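Local coordinates for gram-negative insecticidal protein (Chromobacterium piscinae, PDB 6FBM) that is an insecticidal protein of the MACPF and beta-tripod families and probably acts on its target membranes by forming pores, at residues G11-V16 with W131-P136; G45-I50 with T58-M63. All blocks are in the same frame, centred on the assembly; numbering follows the deposited sequence.

From the N terminus, the chain first lays down 11-16, a loop ahead of strand 21-23, and about 115 residues later it returns along strand 120-134, where contact 1 closes a long loop against 131-136. Contact 2 lies wholly within that span: it closes the short beta hairpin of strands 47-52 and 55-60, so the two contacts nest and do not cross. Their centres are about 9 Å apart and they touch directly, since Leu13 N lies 3.0 Å from Thr58 O and Asn12 OD1 2.6 Å from Thr58 N, both probable hydrogen bonds. The N-terminal loop thus ties the hairpin to the antiparallel MACPF sheet.

Contact 1 of 2, residues G11-V16 with W131-P136; sequences GNLPGV and WYISLP
Trp131 meets Leu13 and Pro14 where an N-terminal type II beta turn, Leu13 to Val16, packs on strand 120-134 of the MACPF sheet. Chi1 of 50° sets the indole CG between the backbone N and carbonyl carbon of Trp131, with the ring reaching the turn. Its NE1 donates to Pro14 O at 3.0 Å, the oxygen lying in the ring plane and NE1 almost in line with the Pro14 C=O, though the N-H is bent (150°). Leu13 CD1 comes obliquely onto the six-membered part of the indole, 3.6 Å from Trp131 CZ2, and Pro14 CD comes within 3.7 Å of that same CZ2. One turn therefore holds the indole by polar edge and apolar surface together.

Two residues along, Ile133 again points at the turn. Leu13 and Ile133 meet tip to tip, CD2 to CD1, at 4.0 Å. Strands 64-78 and 170-177 flank this strand, and Leu13 also touches Val65 of the former. At Gly15 the turn has no side chain, and Ile133 CD1 presses against its backbone, 3.5 Å from Gly15 C. The same methyl lies 3.6 Å from Val16 N, the amide that closes the turn by hydrogen-bonding to Leu13 O.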
loop_
_atom_site.group_PDB
_atom_site.type_symbol
_atom_site.label_atom_id
_atom_site.label_comp_id
_atom_site.label_asym_id
_atom_site.label_seq_id
_atom_site.Cartn_x
_atom_site.Cartn_y
_atom_site.Cartn_z
ATOM N N GLY A 11 23.456 4.578 7.964
ATOM C CA GLY A 11 23.011 3.349 7.318
ATOM C C GLY A 11 21.681 2.849 7.859
ATOM O O GLY A 11 21.127 3.415 8.798
ATOM N N ASN A 12 21.189 1.779 7.270
ATOM C CA ASN A 12 19.835 1.314 7.545
ATOM C C ASN A 12 19.790 -0.011 8.335
ATOM O O ASN A 12 18.716 -0.588 8.481
ATOM C CB ASN A 12 19.075 1.145 6.209
ATOM C CG ASN A 12 19.619 -0.010 5.391
ATOM O OD1 ASN A 12 20.767 -0.390 5.547
ATOM N ND2 ASN A 12 18.839 -0.508 4.507
ATOM N N LEU A 13 20.930 -0.502 8.824
ATOM C CA LEU A 13 20.947 -1.756 9.565
ATOM C C LEU A 13 20.298 -1.478 10.909
ATOM O O LEU A 13 20.743 -0.609 11.623
ATOM C CB LEU A 13 22.367 -2.243 9.824
ATOM C CG LEU A 13 22.498 -3.564 10.610
ATOM C CD1 LEU A 13 22.144 -4.791 9.745
ATOM C CD2 LEU A 13 23.906 -3.639 11.204
ATOM N N PRO A 14 19.216 -2.211 11.234
ATOM C CA PRO A 14 18.603 -1.995 12.532
ATOM C C PRO A 14 19.586 -2.227 13.693
ATOM O O PRO A 14 20.424 -3.148 13.662
ATOM C CB PRO A 14 17.480 -3.030 12.545
ATOM C CG PRO A 14 17.101 -3.213 11.134
ATOM C CD PRO A 14 18.402 -3.118 10.376
ATOM N N GLY A 15 19.503 -1.337 14.676
ATOM C CA GLY A 15 20.417 -1.320 15.800
ATOM C C GLY A 15 21.470 -0.237 15.713
ATOM O O GLY A 15 21.951 0.239 16.752
ATOM N N VAL A 16 21.831 0.175 14.500
ATOM C CA VAL A 16 22.934 1.094 14.340
ATOM C C VAL A 16 22.759 2.370 15.145
ATOM O O VAL A 16 23.741 2.897 15.654
ATOM C CB VAL A 16 23.184 1.447 12.862
ATOM C CG1 VAL A 16 24.201 2.569 12.735
ATOM C CG2 VAL A 16 23.767 0.256 12.122
ATOM N N TRP A 131 21.567 -10.247 14.940
ATOM C CA TRP A 131 22.983 -9.938 14.868
ATOM C C TRP A 131 23.446 -9.162 16.073
ATOM O O TRP A 131 22.627 -8.666 16.852
ATOM C CB TRP A 131 23.315 -9.148 13.598
ATOM C CG TRP A 131 22.449 -7.992 13.386
ATOM C CD1 TRP A 131 22.633 -6.759 13.893
ATOM C CD2 TRP A 131 21.273 -7.940 12.581
ATOM N NE1 TRP A 131 21.635 -5.894 13.430
ATOM C CE2 TRP A 131 20.816 -6.607 12.592
ATOM C CE3 TRP A 131 20.616 -8.865 11.778
ATOM C CZ2 TRP A 131 19.665 -6.211 11.928
ATOM C CZ3 TRP A 131 19.490 -8.477 11.103
ATOM C CH2 TRP A 131 19.019 -7.163 11.177
ATOM N N TYR A 132 24.767 -9.100 16.231
ATOM C CA TYR A 132 25.409 -8.257 17.202
ATOM C C TYR A 132 26.064 -7.131 16.421
ATOM O O TYR A 132 26.534 -7.327 15.299
ATOM C CB TYR A 132 26.457 -9.037 18.000
ATOM C CG TYR A 132 25.947 -10.291 18.697
ATOM C CD1 TYR A 132 25.387 -10.209 19.972
ATOM C CD2 TYR A 132 26.059 -11.563 18.117
ATOM C CE1 TYR A 132 24.920 -11.340 20.648
ATOM C CE2 TYR A 132 25.589 -12.703 18.777
ATOM C CZ TYR A 132 25.014 -12.596 20.049
ATOM O OH TYR A 132 24.526 -13.711 20.756
ATOM N N ILE A 133 26.056 -5.941 16.997
ATOM C CA ILE A 133 26.846 -4.837 16.482
ATOM C C ILE A 133 27.812 -4.521 17.606
ATOM O O ILE A 133 27.431 -4.570 18.787
ATOM C CB ILE A 133 26.030 -3.581 16.136
ATOM C CG1 ILE A 133 24.736 -3.961 15.399
ATOM C CG2 ILE A 133 26.883 -2.631 15.322
ATOM C CD1 ILE A 133 23.807 -2.813 15.125
ATOM N N SER A 134 29.062 -4.245 17.251
ATOM C CA SER A 134 30.070 -3.907 18.250
ATOM C C SER A 134 30.932 -2.770 17.750
ATOM O O SER A 134 31.126 -2.603 16.554
ATOM C CB SER A 134 30.918 -5.121 18.589
ATOM O OG SER A 134 31.542 -5.625 17.420
ATOM N N LEU A 135 31.378 -1.963 18.701
ATOM C CA LEU A 135 32.230 -0.817 18.443
ATOM C C LEU A 135 33.696 -1.157 18.714
ATOM O O LEU A 135 34.004 -2.182 19.346
ATOM C CB LEU A 135 31.833 0.332 19.369
ATOM C CG LEU A 135 30.405 0.852 19.195
ATOM C CD1 LEU A 135 30.193 2.045 20.101
ATOM C CD2 LEU A 135 30.124 1.252 17.755
ATOM N N PRO A 136 34.606 -0.277 18.264
ATOM C CA PRO A 136 35.983 -0.342 18.707
ATOM C C PRO A 136 36.128 -0.164 20.226
ATOM O O PRO A 136 35.195 0.277 20.928
ATOM C CB PRO A 136 36.621 0.860 17.993
ATOM C CG PRO A 136 35.819 1.062 16.791
ATOM C CD PRO A 136 34.426 0.840 17.322
#

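Contact 2 of 2, residues G45-I50 with T58-M63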
loop_
_atom_site.group_PDB
_atom_site.type_symbol
_atom_site.label_atom_id
_atom_site.label_comp_id
_atom_site.label_asym_id
_atom_site.label_seq_id
_atom_site.Cartn_x
_atom_site.Cartn_y
_atom_site.Cartn_z
ATOM N N GLY A 45 31.495 8.667 7.829
ATOM C CA GLY A 45 30.420 8.594 6.841
ATOM C C GLY A 45 30.566 7.434 5.875
ATOM O O GLY A 45 29.639 7.185 5.104
ATOM N N GLU A 46 31.698 6.719 5.924
ATOM C CA GLU A 46 31.885 5.561 5.086
ATOM C C GLU A 46 31.067 4.399 5.660
ATOM O O GLU A 46 31.057 4.161 6.872
ATOM C CB GLU A 46 33.361 5.167 4.955
ATOM C CG GLU A 46 34.248 6.204 4.286
ATOM C CD GLU A 46 35.060 7.054 5.273
ATOM O OE1 GLU A 46 34.744 7.121 6.506
ATOM O OE2 GLU A 46 36.057 7.679 4.803
ATOM N N LEU A 47 30.409 3.677 4.757
ATOM C CA LEU A 47 29.498 2.619 5.115
ATOM C C LEU A 47 29.885 1.324 4.424
ATOM O O LEU A 47 30.355 1.330 3.279
ATOM C CB LEU A 47 28.054 2.975 4.712
ATOM C CG LEU A 47 27.495 4.291 5.261
ATOM C CD1 LEU A 47 26.152 4.601 4.660
ATOM C CD2 LEU A 47 27.433 4.277 6.783
ATOM N N ASP A 48 29.703 0.222 5.156
ATOM C CA ASP A 48 29.781 -1.089 4.593
ATOM C C ASP A 48 28.373 -1.508 4.267
ATOM O O ASP A 48 27.452 -1.027 4.860
ATOM C CB ASP A 48 30.393 -2.066 5.631
ATOM C CG ASP A 48 31.694 -2.653 5.208
ATOM O OD1 ASP A 48 31.678 -3.157 4.032
ATOM O OD2 ASP A 48 32.601 -2.804 6.115
ATOM N N SER A 49 28.264 -2.487 3.369
ATOM C CA SER A 49 27.008 -3.166 3.185
ATOM C C SER A 49 27.175 -4.638 3.460
ATOM O O SER A 49 28.226 -5.210 3.268
ATOM C CB SER A 49 26.404 -2.871 1.800
ATOM O OG SER A 49 26.925 -3.723 0.786
ATOM N N ILE A 50 26.096 -5.219 3.903
ATOM C CA ILE A 50 26.061 -6.600 4.333
ATOM C C ILE A 50 24.728 -7.205 3.888
ATOM O O ILE A 50 23.695 -6.524 3.889
ATOM C CB ILE A 50 26.234 -6.676 5.864
ATOM C CG1 ILE A 50 26.431 -8.092 6.329
ATOM C CG2 ILE A 50 25.058 -5.994 6.607
ATOM C CD1 ILE A 50 26.335 -8.255 7.838
ATOM N N THR A 58 23.158 -1.351 5.321
ATOM C CA THR A 58 24.360 -0.558 5.456
ATOM C C THR A 58 24.567 -0.148 6.902
ATOM O O THR A 58 23.621 -0.077 7.677
ATOM C CB THR A 58 24.315 0.689 4.570
ATOM O OG1 THR A 58 23.156 1.439 4.867
ATOM C CG2 THR A 58 24.313 0.289 3.086
ATOM N N PHE A 59 25.812 0.120 7.253
ATOM C CA PHE A 59 26.185 0.523 8.614
ATOM C C PHE A 59 27.577 1.129 8.527
ATOM O O PHE A 59 28.257 0.924 7.532
ATOM C CB PHE A 59 26.173 -0.670 9.569
ATOM C CG PHE A 59 27.063 -1.779 9.133
ATOM C CD1 PHE A 59 26.637 -2.709 8.206
ATOM C CD2 PHE A 59 28.341 -1.890 9.643
ATOM C CE1 PHE A 59 27.471 -3.731 7.786
ATOM C CE2 PHE A 59 29.198 -2.916 9.224
ATOM C CZ PHE A 59 28.760 -3.839 8.291
ATOM N N PRO A 60 27.998 1.892 9.549
ATOM C CA PRO A 60 29.332 2.477 9.497
ATOM C C PRO A 60 30.456 1.437 9.498
ATOM O O PRO A 60 30.402 0.471 10.250
ATOM C CB PRO A 60 29.379 3.336 10.762
ATOM C CG PRO A 60 27.928 3.663 11.004
ATOM C CD PRO A 60 27.267 2.358 10.742
ATOM N N ARG A 61 31.440 1.631 8.617
ATOM C CA ARG A 61 32.643 0.785 8.533
ATOM C C ARG A 61 33.328 0.584 9.869
ATOM O O ARG A 61 33.862 -0.486 10.106
ATOM C CB ARG A 61 33.674 1.381 7.576
ATOM C CG ARG A 61 33.721 0.668 6.238
ATOM C CD ARG A 61 34.550 1.468 5.223
ATOM N NE ARG A 61 34.015 1.234 3.882
ATOM C CZ ARG A 61 34.122 0.090 3.193
ATOM N NH1 ARG A 61 34.870 -0.925 3.644
ATOM N NH2 ARG A 61 33.553 0.005 1.980
ATOM N N SER A 62 33.293 1.598 10.719
ATOM C CA SER A 62 33.888 1.491 12.030
ATOM C C SER A 62 33.198 0.508 12.970
ATOM O O SER A 62 33.787 0.138 13.992
ATOM C CB SER A 62 33.945 2.881 12.706
ATOM O OG SER A 62 32.648 3.497 12.741
ATOM N N MET A 63 31.968 0.070 12.658
ATOM C CA MET A 63 31.298 -0.927 13.493
ATOM C C MET A 63 31.492 -2.262 12.864
ATOM O O MET A 63 31.772 -2.355 11.654
ATOM C CB MET A 63 29.810 -0.647 13.632
ATOM C CG MET A 63 29.501 0.759 14.110
ATOM S SD MET A 63 27.735 0.973 14.424
ATOM C CE MET A 63 27.688 2.744 14.791
HETATM O O HOH W 1 32.445 4.321 9.278
#
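Asp48 and Phe59 face each other as a hydrogen-bonded pair in a two-stranded antiparallel beta hairpin, joined by Asp48 N to Phe59 O at 2.9 Å and Phe59 N to Asp48 O at 3.1 Å. Leu47 with Pro60 and Ser49 with Thr58 are the non-hydrogen-bonded pairs on either side. Past the strand, Arg61 N donates to Glu46 O at 3.1 Å in an almost straight bond, and a water that also gives a hydrogen to Glu46 O accepts one from Ser62 N.

Asp48 is worth following outward. Its CB lies over the face of the Phe59 ring, 4.0 Å from the centroid, a CH-pi contact whose nearest ring atom is CZ. Its CG stands above one face of the Arg61 guanidinium, offset toward the rim. OD1 also lies over a guanidinium face, 3.9 Å from Arg61 NH1. OD2 packs on Arg61 CG and reaches NH1 at a long 3.8 Å; no N-H points at it, so this salt bridge rests on charge alone. The carboxylate and guanidinium planes are turned 41° apart.

With chi1 at 57° the Phe59 ring folds back across the pair, toward Asp48, and Ile50 CG2 meets its edge 3.5 Å from CE1. Leu47 and Pro60 diverge, yet Leu47 CD2 still comes 4.3 Å from Pro60 CG; Ser49 and Thr58 occupy the face opposite Asp48 and Phe59.

Three neighbours pack on the hairpin. Phe59 and Ile50 rest on Val65 of strand 64-78, and Phe59 and Pro60 also pack on Val16 of the N-terminal loop. Leu47, Ser49 and Thr58 meet Asp268 of a second subunit, in its helix 255-269, whose Tyr269 OH is hydrogen-bonded to Leu47 N.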